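Local coordinates for protein phosphoglycerol transferase GacH (Streptococcus pyogenes MGAS5005, PDB 6DGM) that probably transfers glycerol phosphate onto the rhamnose polysaccharide of the streptococcal cell wall, through the manganese-binding domain of a membrane protein, at residues Gln39-Leu44 with Glu128-Lys133; Ala251-Leu256 with Asp292-Ser297; Pro262-Phe267 with Phe319-Ser324. All blocks are in the same frame, centred on the assembly; numbering follows the deposited sequence.

Interaction 1 (Gln39-Leu44 with Glu128-Lys133); sequences QTVIYL and EFYQGK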
loop_
_atom_site.group_PDB
_atom_site.type_symbol
_atom_site.label_atom_id
_atom_site.label_comp_id
_atom_site.label_asym_id
_atom_site.label_seq_id
_atom_site.Cartn_x
_atom_site.Cartn_y
_atom_site.Cartn_z
ATOM N N GLN A 39 14.855 -3.707 -10.039
ATOM C CA GLN A 39 13.689 -4.517 -9.747
ATOM C C GLN A 39 12.477 -3.879 -10.416
ATOM O O GLN A 39 12.292 -2.656 -10.353
ATOM C CB GLN A 39 13.363 -4.528 -8.241
ATOM C CG GLN A 39 14.511 -4.276 -7.301
ATOM C CD GLN A 39 15.358 -5.501 -7.082
ATOM O OE1 GLN A 39 14.853 -6.624 -7.056
ATOM N NE2 GLN A 39 16.660 -5.294 -6.921
ATOM N N THR A 40 11.625 -4.703 -11.007
ATOM C CA THR A 40 10.273 -4.271 -11.346
ATOM C C THR A 40 9.394 -4.470 -10.120
ATOM O O THR A 40 9.463 -5.501 -9.450
ATOM C CB THR A 40 9.754 -5.040 -12.553
ATOM O OG1 THR A 40 10.364 -4.474 -13.728
ATOM C CG2 THR A 40 8.228 -4.989 -12.674
ATOM N N VAL A 41 8.623 -3.451 -9.795
ATOM C CA VAL A 41 7.888 -3.384 -8.541
ATOM C C VAL A 41 6.427 -3.106 -8.855
ATOM O O VAL A 41 6.118 -2.221 -9.667
ATOM C CB VAL A 41 8.473 -2.306 -7.609
ATOM C CG1 VAL A 41 7.546 -2.085 -6.452
ATOM C CG2 VAL A 41 9.879 -2.740 -7.137
ATOM N N ILE A 42 5.543 -3.879 -8.229
ATOM C CA ILE A 42 4.098 -3.765 -8.398
ATOM C C ILE A 42 3.486 -3.489 -7.030
ATOM O O ILE A 42 3.604 -4.320 -6.124
ATOM C CB ILE A 42 3.500 -5.046 -8.996
ATOM C CG1 ILE A 42 4.099 -5.336 -10.378
ATOM C CG2 ILE A 42 1.981 -4.909 -9.077
ATOM C CD1 ILE A 42 3.914 -6.781 -10.839
ATOM N N TYR A 43 2.857 -2.331 -6.871
ATOM C CA TYR A 43 2.083 -2.023 -5.673
ATOM C C TYR A 43 0.638 -2.370 -5.992
ATOM O O TYR A 43 0.045 -1.774 -6.893
ATOM C CB TYR A 43 2.206 -0.554 -5.268
ATOM C CG TYR A 43 3.440 -0.192 -4.470
ATOM C CD1 TYR A 43 4.556 -1.018 -4.449
ATOM C CD2 TYR A 43 3.496 0.992 -3.752
ATOM C CE1 TYR A 43 5.689 -0.671 -3.723
ATOM C CE2 TYR A 43 4.617 1.343 -3.024
ATOM C CZ TYR A 43 5.705 0.518 -3.010
ATOM O OH TYR A 43 6.827 0.863 -2.275
ATOM N N LEU A 44 0.097 -3.358 -5.295
ATOM C CA LEU A 44 -1.196 -3.961 -5.633
ATOM C C LEU A 44 -2.124 -3.711 -4.453
ATOM O O LEU A 44 -2.083 -4.433 -3.453
ATOM C CB LEU A 44 -1.007 -5.445 -5.886
ATOM C CG LEU A 44 -2.062 -6.195 -6.706
ATOM C CD1 LEU A 44 -3.441 -5.996 -6.112
ATOM C CD2 LEU A 44 -2.051 -5.763 -8.145
ATOM N N GLU A 128 9.819 7.570 -8.632
ATOM C CA GLU A 128 10.786 8.469 -9.249
ATOM C C GLU A 128 12.069 7.770 -9.676
ATOM O O GLU A 128 12.819 8.324 -10.489
ATOM C CB GLU A 128 11.133 9.647 -8.327
ATOM C CG GLU A 128 12.001 9.293 -7.134
ATOM C CD GLU A 128 12.318 10.512 -6.260
ATOM O OE1 GLU A 128 12.963 11.464 -6.757
ATOM O OE2 GLU A 128 11.934 10.506 -5.085
ATOM N N PHE A 129 12.355 6.584 -9.143
ATOM C CA PHE A 129 13.567 5.867 -9.514
ATOM C C PHE A 129 13.436 5.130 -10.837
ATOM O O PHE A 129 14.435 4.597 -11.329
ATOM C CB PHE A 129 13.929 4.898 -8.388
ATOM C CG PHE A 129 14.132 5.589 -7.064
ATOM C CD1 PHE A 129 15.273 6.320 -6.820
ATOM C CD2 PHE A 129 13.160 5.532 -6.091
ATOM C CE1 PHE A 129 15.450 6.970 -5.607
ATOM C CE2 PHE A 129 13.320 6.172 -4.895
ATOM C CZ PHE A 129 14.465 6.892 -4.643
ATOM N N TYR A 130 12.239 5.123 -11.418
ATOM C CA TYR A 130 11.947 4.475 -12.685
ATOM C C TYR A 130 11.796 5.534 -13.766
ATOM O O TYR A 130 11.385 6.666 -13.495
ATOM C CB TYR A 130 10.643 3.658 -12.540
ATOM C CG TYR A 130 10.839 2.561 -11.524
ATOM C CD1 TYR A 130 10.681 2.803 -10.178
ATOM C CD2 TYR A 130 11.227 1.292 -11.920
ATOM C CE1 TYR A 130 10.905 1.819 -9.237
ATOM C CE2 TYR A 130 11.451 0.288 -10.981
ATOM C CZ TYR A 130 11.285 0.561 -9.641
ATOM O OH TYR A 130 11.507 -0.421 -8.693
ATOM N N GLN A 131 12.157 5.171 -14.991
ATOM C CA GLN A 131 11.903 6.049 -16.123
ATOM C C GLN A 131 10.408 6.328 -16.233
ATOM O O GLN A 131 9.573 5.463 -15.955
ATOM C CB GLN A 131 12.396 5.388 -17.402
ATOM C CG GLN A 131 13.908 5.154 -17.397
ATOM C CD GLN A 131 14.388 4.420 -18.614
ATOM O OE1 GLN A 131 14.282 4.917 -19.742
ATOM N NE2 GLN A 131 14.932 3.218 -18.405
ATOM N N GLY A 132 10.071 7.549 -16.645
ATOM C CA GLY A 132 8.681 7.897 -16.833
ATOM C C GLY A 132 7.943 6.937 -17.748
ATOM O O GLY A 132 6.799 6.555 -17.471
ATOM N N LYS A 133 8.592 6.528 -18.852
ATOM C CA LYS A 133 7.996 5.567 -19.777
ATOM C C LYS A 133 7.664 4.225 -19.124
ATOM O O LYS A 133 6.881 3.442 -19.694
ATOM C CB LYS A 133 8.931 5.325 -20.980
ATOM C CG LYS A 133 10.161 4.506 -20.681
ATOM C CD LYS A 133 10.969 4.232 -21.947
ATOM C CE LYS A 133 12.190 3.420 -21.618
ATOM N NZ LYS A 133 13.040 3.236 -22.826
#
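The extended backbone of Gln39-Leu44, a strand from Thr40 onward, meets Glu128-Lys133, a loop with short 3-10 turns at both ends, at a single residue of the loop, Tyr130, which reaches over to Gln39 and Val41. The phenol of Tyr130 spans the gap between the two backbones, and its OH donates a hydrogen bond to the carbonyl O of Gln39, OH to O 2.9 Å. That oxygen lies at the ring edge, in the ring plane, and also comes within 3.1 Å of Tyr130 CE2. From the side of the carbonyl the approach is less regular: the C=O...donor angle is 146° and the hydroxyl is tilted 32° from the carbonyl plane.

Val41, whose CB points toward the loop, meets the same end of the phenol. Its CG2 branch stands anti to the carbonyl carbon and touches Tyr130 OH at 3.2 Å. The two side chains cross at about a right angle. Tyrosine suits the place because it joins a long apolar body to a terminal donor, and valine gives the hydroxyl a compact apolar neighbour. Gln39 contributes its backbone here; its amide end leads away, NE2 bonding to Asn35 O.

In the alpha/beta sheet of this alkaline phosphatase-like domain, the buried contact ties the loop leading into strand 135-139 to the start of strand 40-46. That strand runs parallel to 200-204 and 263-269, Val41 pairing through its backbone with Gln199 and Phe201. On the loop side, Tyr130 O accepts a bond from Arg135 at the start of strand 135-139, which lies beyond 200-204 in the sheet.

Interaction 2 (Ala251-Leu256 with Asp292-Ser297); sequences AFLEKL and DYFIWS
Leu253 lies over one face of the Trp296 indole, in a contact of the alpha/beta core of the alkaline phosphatase-like fold, where helix 229-257 packs on the central mixed sheet. Leu253 CD1 stands 3.9 Å from the centroid of the five-membered ring and 11° off its normal, a CH-pi contact. The other methyl, CD2, lies over the CE3-CZ3 side of the six-membered ring, 3.8 Å from Trp296 CE3, so the fork straddles the indole. The leucine and the indole lie antiparallel, each pointing back toward the other's backbone. For the indole this follows from chi1 of 176°, which sets CG anti to the backbone N and sends the ring out from the strand to the helix.

One helical turn on, Leu256 crosses the indole at a slant and puts CD1 3.9 Å from Trp296 CZ3. Phe294, two residues back along the strand, also points toward the helix; its CZ meets Leu253 CD1 at 4.1 Å, so that this one methyl is shared by two aromatic residues.

The axes of the short segments come within 10.3 Å and run at 32° to each other, a spacing filled by branched leucines on one side and broad rings on the other. Leucine suits the helix because its two methyls can spread over a flat surface, and tryptophan suits the strand because it offers one far from the backbone. Leu256 also packs on Ile263 and Val265 of the adjoining strand. At the far rim of the indole, Trp296 CH2 approaches the backbone oxygen Leu253 O to 3.4 Å.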
loop_
_atom_site.group_PDB
_atom_site.type_symbol
_atom_site.label_atom_id
_atom_site.label_comp_id
_atom_site.label_asym_id
_atom_site.label_seq_id
_atom_site.Cartn_x
_atom_site.Cartn_y
_atom_site.Cartn_z
ATOM N N ALA A 251 -2.527 -17.623 -9.135
ATOM C CA ALA A 251 -2.226 -17.806 -10.549
ATOM C C ALA A 251 -1.369 -16.670 -11.090
ATOM O O ALA A 251 -0.468 -16.896 -11.910
ATOM C CB ALA A 251 -3.517 -17.927 -11.361
ATOM N N PHE A 252 -1.644 -15.445 -10.651
ATOM C CA PHE A 252 -0.839 -14.293 -11.036
ATOM C C PHE A 252 0.608 -14.460 -10.596
ATOM O O PHE A 252 1.536 -14.270 -11.390
ATOM C CB PHE A 252 -1.473 -13.061 -10.394
ATOM C CG PHE A 252 -0.719 -11.770 -10.585
ATOM C CD1 PHE A 252 -0.420 -11.299 -11.846
ATOM C CD2 PHE A 252 -0.349 -11.017 -9.479
ATOM C CE1 PHE A 252 0.254 -10.082 -12.008
ATOM C CE2 PHE A 252 0.324 -9.805 -9.633
ATOM C CZ PHE A 252 0.612 -9.336 -10.900
ATOM N N LEU A 253 0.831 -14.781 -9.326
ATOM C CA LEU A 253 2.206 -14.921 -8.858
ATOM C C LEU A 253 2.919 -16.052 -9.597
ATOM O O LEU A 253 4.101 -15.923 -9.943
ATOM C CB LEU A 253 2.239 -15.144 -7.346
ATOM C CG LEU A 253 1.670 -14.034 -6.453
ATOM C CD1 LEU A 253 2.053 -14.335 -4.999
ATOM C CD2 LEU A 253 2.102 -12.642 -6.846
ATOM N N GLU A 254 2.225 -17.182 -9.826
ATOM C CA GLU A 254 2.823 -18.282 -10.579
ATOM C C GLU A 254 3.313 -17.800 -11.939
ATOM O O GLU A 254 4.408 -18.155 -12.370
ATOM C CB GLU A 254 1.807 -19.424 -10.717
ATOM C CG GLU A 254 1.569 -20.194 -9.429
ATOM C CD GLU A 254 0.410 -21.180 -9.519
ATOM O OE1 GLU A 254 -0.330 -21.155 -10.527
ATOM O OE2 GLU A 254 0.235 -21.977 -8.571
ATOM N N LYS A 255 2.538 -16.944 -12.611
ATOM C CA LYS A 255 2.989 -16.404 -13.893
ATOM C C LYS A 255 4.199 -15.499 -13.717
ATOM O O LYS A 255 5.112 -15.504 -14.551
ATOM C CB LYS A 255 1.851 -15.632 -14.564
ATOM C CG LYS A 255 0.723 -16.534 -15.086
ATOM C CD LYS A 255 1.169 -17.310 -16.295
ATOM C CE LYS A 255 0.027 -18.131 -16.865
ATOM N NZ LYS A 255 -1.179 -17.289 -17.113
ATOM N N LEU A 256 4.231 -14.711 -12.643
ATOM C CA LEU A 256 5.394 -13.856 -12.423
ATOM C C LEU A 256 6.665 -14.673 -12.243
ATOM O O LEU A 256 7.747 -14.217 -12.627
ATOM C CB LEU A 256 5.192 -12.961 -11.207
ATOM C CG LEU A 256 4.045 -11.938 -11.328
ATOM C CD1 LEU A 256 3.886 -11.190 -10.037
ATOM C CD2 LEU A 256 4.271 -10.964 -12.477
ATOM N N ASP A 292 -4.604 -7.517 5.599
ATOM C CA ASP A 292 -3.468 -8.375 5.258
ATOM C C ASP A 292 -2.535 -7.706 4.265
ATOM O O ASP A 292 -2.975 -6.973 3.380
ATOM C CB ASP A 292 -3.995 -9.674 4.642
ATOM C CG ASP A 292 -4.898 -10.426 5.588
ATOM O OD1 ASP A 292 -6.123 -10.128 5.608
ATOM O OD2 ASP A 292 -4.375 -11.292 6.340
ATOM N N TYR A 293 -1.238 -7.965 4.414
ATOM C CA TYR A 293 -0.275 -7.560 3.401
ATOM C C TYR A 293 0.785 -8.644 3.229
ATOM O O TYR A 293 1.055 -9.443 4.130
ATOM C CB TYR A 293 0.417 -6.217 3.724
ATOM C CG TYR A 293 1.638 -6.365 4.622
ATOM C CD1 TYR A 293 2.900 -6.566 4.073
ATOM C CD2 TYR A 293 1.526 -6.338 6.015
ATOM C CE1 TYR A 293 4.003 -6.737 4.874
ATOM C CE2 TYR A 293 2.635 -6.511 6.826
ATOM C CZ TYR A 293 3.872 -6.702 6.249
ATOM O OH TYR A 293 4.998 -6.873 7.019
ATOM N N PHE A 294 1.399 -8.647 2.051
ATOM C CA PHE A 294 2.619 -9.409 1.828
ATOM C C PHE A 294 3.510 -8.670 0.838
ATOM O O PHE A 294 3.051 -7.838 0.048
ATOM C CB PHE A 294 2.363 -10.869 1.406
ATOM C CG PHE A 294 1.698 -11.050 0.060
ATOM C CD1 PHE A 294 2.411 -10.889 -1.108
ATOM C CD2 PHE A 294 0.370 -11.453 -0.027
ATOM C CE1 PHE A 294 1.823 -11.078 -2.340
ATOM C CE2 PHE A 294 -0.227 -11.663 -1.262
ATOM C CZ PHE A 294 0.503 -11.482 -2.420
ATOM N N ILE A 295 4.800 -8.984 0.904
ATOM C CA ILE A 295 5.809 -8.446 0.005
ATOM C C ILE A 295 6.517 -9.672 -0.558
ATOM O O ILE A 295 7.200 -10.385 0.183
ATOM C CB ILE A 295 6.785 -7.505 0.723
ATOM C CG1 ILE A 295 6.024 -6.319 1.338
ATOM C CG2 ILE A 295 7.823 -7.006 -0.266
ATOM C CD1 ILE A 295 6.893 -5.313 2.105
ATOM N N TRP A 296 6.286 -9.961 -1.845
ATOM C CA TRP A 296 6.685 -11.222 -2.464
ATOM C C TRP A 296 7.471 -10.929 -3.733
ATOM O O TRP A 296 7.005 -10.161 -4.581
ATOM C CB TRP A 296 5.432 -12.027 -2.832
ATOM C CG TRP A 296 5.664 -13.327 -3.568
ATOM C CD1 TRP A 296 5.766 -14.562 -3.015
ATOM C CD2 TRP A 296 5.799 -13.509 -4.984
ATOM N NE1 TRP A 296 5.957 -15.505 -3.989
ATOM C CE2 TRP A 296 5.985 -14.886 -5.209
ATOM C CE3 TRP A 296 5.794 -12.642 -6.078
ATOM C CZ2 TRP A 296 6.151 -15.424 -6.492
ATOM C CZ3 TRP A 296 5.950 -13.169 -7.346
ATOM C CH2 TRP A 296 6.121 -14.551 -7.546
ATOM N N SER A 297 8.645 -11.557 -3.863
ATOM C CA SER A 297 9.468 -11.509 -5.067
ATOM C C SER A 297 9.363 -12.826 -5.828
ATOM O O SER A 297 9.066 -13.882 -5.259
ATOM C CB SER A 297 10.942 -11.255 -4.722
ATOM O OG SER A 297 11.113 -10.107 -3.918
#

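Interaction 3 (Pro262-Phe267 with Phe319-Ser324); sequences PITVVF and FEHTDS. With CA (calcium ion), chain E.
Strand 263-267 presents Thr264 to the end of helix 314-321, where the chain turns out through Thr322, the nearest CA atoms being those of Thr264 and Thr322, 7.9 Å apart. The helix closes in a Schellman motif: Asp323 takes a positive phi of 57°, and Ser324 N and Asp323 N bond back to Phe319 O and Glu320 O.

Across the gap the two threonines meet at an angle, methyl to hydroxyl. The methyl of Thr322, CG2, comes within 3.5 Å of Thr264 OG1, an apolar group against the flank of a hydroxyl. Thr322 holds its own OG1 between the backbone N and the carbonyl carbon (chi1 63°), which leaves CG2 as the branch that meets the strand. That OG1 is gripped on its own side of the contact, by Ser324 OG at 2.8 Å, which donates to it, and by its bond to Leu318 O in the preceding turn. Thr264 OG1 pairs with Ser297 OG on the adjacent strand. The other branch of Thr264, CG2, lies 4.4 Å from His321 CD2, an outlying van der Waals neighbour, while the imidazole is held at both nitrogens, ND1 by Thr76 and NE2 by Asn301.

Asp323, in the turn itself, lies beyond the contact, and its carboxylate binds the calcium ion through OD1 at 2.4 Å. Three waters and Asp31 O also bind the metal; one of these waters donates to Asp323 OD2, which Lys33 N bonds too.

Threonine suits both positions because it carries a methyl and a hydroxyl on one carbon. With the hydroxyls satisfied beside the interface by Ser297, Ser324 and Leu318, strand and helix end meet through weak van der Waals contact, while the turn places Asp323 at the calcium ion.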
loop_
_atom_site.group_PDB
_atom_site.type_symbol
_atom_site.label_atom_id
_atom_site.label_comp_id
_atom_site.label_asym_id
_atom_site.label_seq_id
_atom_site.Cartn_x
_atom_site.Cartn_y
_atom_site.Cartn_z
ATOM N N PRO A 262 13.704 -9.665 -12.206
ATOM C CA PRO A 262 13.340 -9.597 -10.781
ATOM C C PRO A 262 12.103 -8.726 -10.599
ATOM O O PRO A 262 12.084 -7.560 -11.013
ATOM C CB PRO A 262 14.578 -8.995 -10.101
ATOM C CG PRO A 262 15.508 -8.599 -11.185
ATOM C CD PRO A 262 15.072 -9.191 -12.469
ATOM N N ILE A 263 11.061 -9.295 -9.989
ATOM C CA ILE A 263 9.777 -8.626 -9.797
ATOM C C ILE A 263 9.378 -8.787 -8.338
ATOM O O ILE A 263 9.413 -9.900 -7.806
ATOM C CB ILE A 263 8.695 -9.236 -10.716
ATOM C CG1 ILE A 263 9.030 -8.983 -12.192
ATOM C CG2 ILE A 263 7.332 -8.671 -10.377
ATOM C CD1 ILE A 263 8.169 -9.770 -13.177
ATOM N N THR A 264 8.975 -7.688 -7.694
ATOM C CA THR A 264 8.464 -7.752 -6.324
ATOM C C THR A 264 7.087 -7.108 -6.278
ATOM O O THR A 264 6.868 -6.061 -6.887
ATOM C CB THR A 264 9.429 -7.100 -5.323
ATOM O OG1 THR A 264 10.668 -7.823 -5.316
ATOM C CG2 THR A 264 8.872 -7.139 -3.906
ATOM N N VAL A 265 6.165 -7.774 -5.593
ATOM C CA VAL A 265 4.788 -7.323 -5.421
ATOM C C VAL A 265 4.589 -6.946 -3.958
ATOM O O VAL A 265 4.889 -7.739 -3.055
ATOM C CB VAL A 265 3.788 -8.426 -5.804
ATOM C CG1 VAL A 265 2.361 -7.957 -5.573
ATOM C CG2 VAL A 265 3.982 -8.888 -7.258
ATOM N N VAL A 266 4.074 -5.741 -3.729
ATOM C CA VAL A 266 3.573 -5.316 -2.428
ATOM C C VAL A 266 2.053 -5.394 -2.525
ATOM O O VAL A 266 1.436 -4.613 -3.247
ATOM C CB VAL A 266 4.028 -3.896 -2.078
ATOM C CG1 VAL A 266 3.479 -3.488 -0.720
ATOM C CG2 VAL A 266 5.556 -3.780 -2.106
ATOM N N PHE A 267 1.454 -6.361 -1.838
ATOM C CA PHE A 267 0.036 -6.679 -1.946
ATOM C C PHE A 267 -0.609 -6.382 -0.606
ATOM O O PHE A 267 -0.121 -6.837 0.427
ATOM C CB PHE A 267 -0.096 -8.177 -2.251
ATOM C CG PHE A 267 -1.504 -8.647 -2.437
ATOM C CD1 PHE A 267 -2.277 -8.983 -1.337
ATOM C CD2 PHE A 267 -2.045 -8.778 -3.706
ATOM C CE1 PHE A 267 -3.577 -9.425 -1.492
ATOM C CE2 PHE A 267 -3.362 -9.230 -3.867
ATOM C CZ PHE A 267 -4.117 -9.550 -2.749
ATOM N N PHE A 319 12.446 -1.941 0.235
ATOM C CA PHE A 319 13.899 -1.849 0.138
ATOM C C PHE A 319 14.571 -2.923 0.983
ATOM O O PHE A 319 15.546 -3.548 0.549
ATOM C CB PHE A 319 14.378 -0.467 0.583
ATOM C CG PHE A 319 14.323 0.590 -0.497
ATOM C CD1 PHE A 319 13.129 1.200 -0.840
ATOM C CD2 PHE A 319 15.477 0.987 -1.151
ATOM C CE1 PHE A 319 13.094 2.184 -1.826
ATOM C CE2 PHE A 319 15.445 1.949 -2.135
ATOM C CZ PHE A 319 14.260 2.551 -2.481
ATOM N N GLU A 320 14.072 -3.148 2.203
ATOM C CA GLU A 320 14.682 -4.165 3.053
ATOM C C GLU A 320 14.499 -5.556 2.455
ATOM O O GLU A 320 15.441 -6.362 2.421
ATOM C CB GLU A 320 14.083 -4.109 4.454
ATOM C CG GLU A 320 14.751 -5.064 5.416
ATOM C CD GLU A 320 13.994 -5.214 6.706
ATOM O OE1 GLU A 320 12.737 -5.296 6.666
ATOM O OE2 GLU A 320 14.654 -5.248 7.757
ATOM N N HIS A 321 13.284 -5.864 1.995
ATOM C CA HIS A 321 13.004 -7.201 1.480
ATOM C C HIS A 321 13.877 -7.516 0.273
ATOM O O HIS A 321 14.392 -8.631 0.145
ATOM C CB HIS A 321 11.512 -7.341 1.125
ATOM C CG HIS A 321 11.150 -8.696 0.620
ATOM N ND1 HIS A 321 10.961 -9.770 1.461
ATOM C CD2 HIS A 321 10.993 -9.166 -0.639
ATOM C CE1 HIS A 321 10.701 -10.849 0.739
ATOM N NE2 HIS A 321 10.707 -10.507 -0.537
ATOM N N THR A 322 14.063 -6.542 -0.614
ATOM C CA THR A 322 14.873 -6.721 -1.801
ATOM C C THR A 322 16.352 -6.418 -1.580
ATOM O O THR A 322 17.121 -6.492 -2.541
ATOM C CB THR A 322 14.358 -5.840 -2.940
ATOM O OG1 THR A 322 14.471 -4.458 -2.587
ATOM C CG2 THR A 322 12.913 -6.180 -3.256
ATOM N N ASP A 323 16.758 -6.067 -0.357
ATOM C CA ASP A 323 18.163 -5.763 -0.033
ATOM C C ASP A 323 18.715 -4.631 -0.901
ATOM O O ASP A 323 19.864 -4.666 -1.353
ATOM C CB ASP A 323 19.040 -7.016 -0.119
ATOM C CG ASP A 323 20.265 -6.932 0.767
ATOM O OD1 ASP A 323 20.127 -6.467 1.919
ATOM O OD2 ASP A 323 21.348 -7.351 0.316
ATOM N N SER A 324 17.890 -3.608 -1.127
ATOM C CA SER A 324 18.252 -2.485 -1.981
ATOM C C SER A 324 18.811 -1.317 -1.173
ATOM O O SER A 324 18.358 -1.039 -0.059
ATOM C CB SER A 324 17.027 -2.011 -2.769
ATOM O OG SER A 324 16.632 -3.023 -3.671
HETATM CA CA CA E . 21.775 -7.458 3.381
HETATM O O HOH W 1 23.612 -8.072 1.858
HETATM O O HOH W 2 21.029 -5.505 5.073
HETATM O O HOH W 3 23.318 -8.671 5.276
#

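In the fold
All three contacts are built on one mixed sheet, in which strands 40-46, 263-269 and 290-297 are consecutive neighbours. Interaction 3 lies about 11 Å, centre to centre, from each of the others, which are themselves about 16 Å apart. Interaction 1 closes along the chain before the others open, whereas interactions 2 and 3 alternate their segments. Backbone pairing fuses them: Ile42 O and Val266 N join interactions 1 and 3, and Trp296 O and Val265 N join 2 and 3. Loop 128-133, helix 229-257 and the calcium-binding turn after helix 314-321 are thus tied to a common core, whose strands 40-46 and 263-269 lead toward the manganese ligands Glu47, Asp270 and His271.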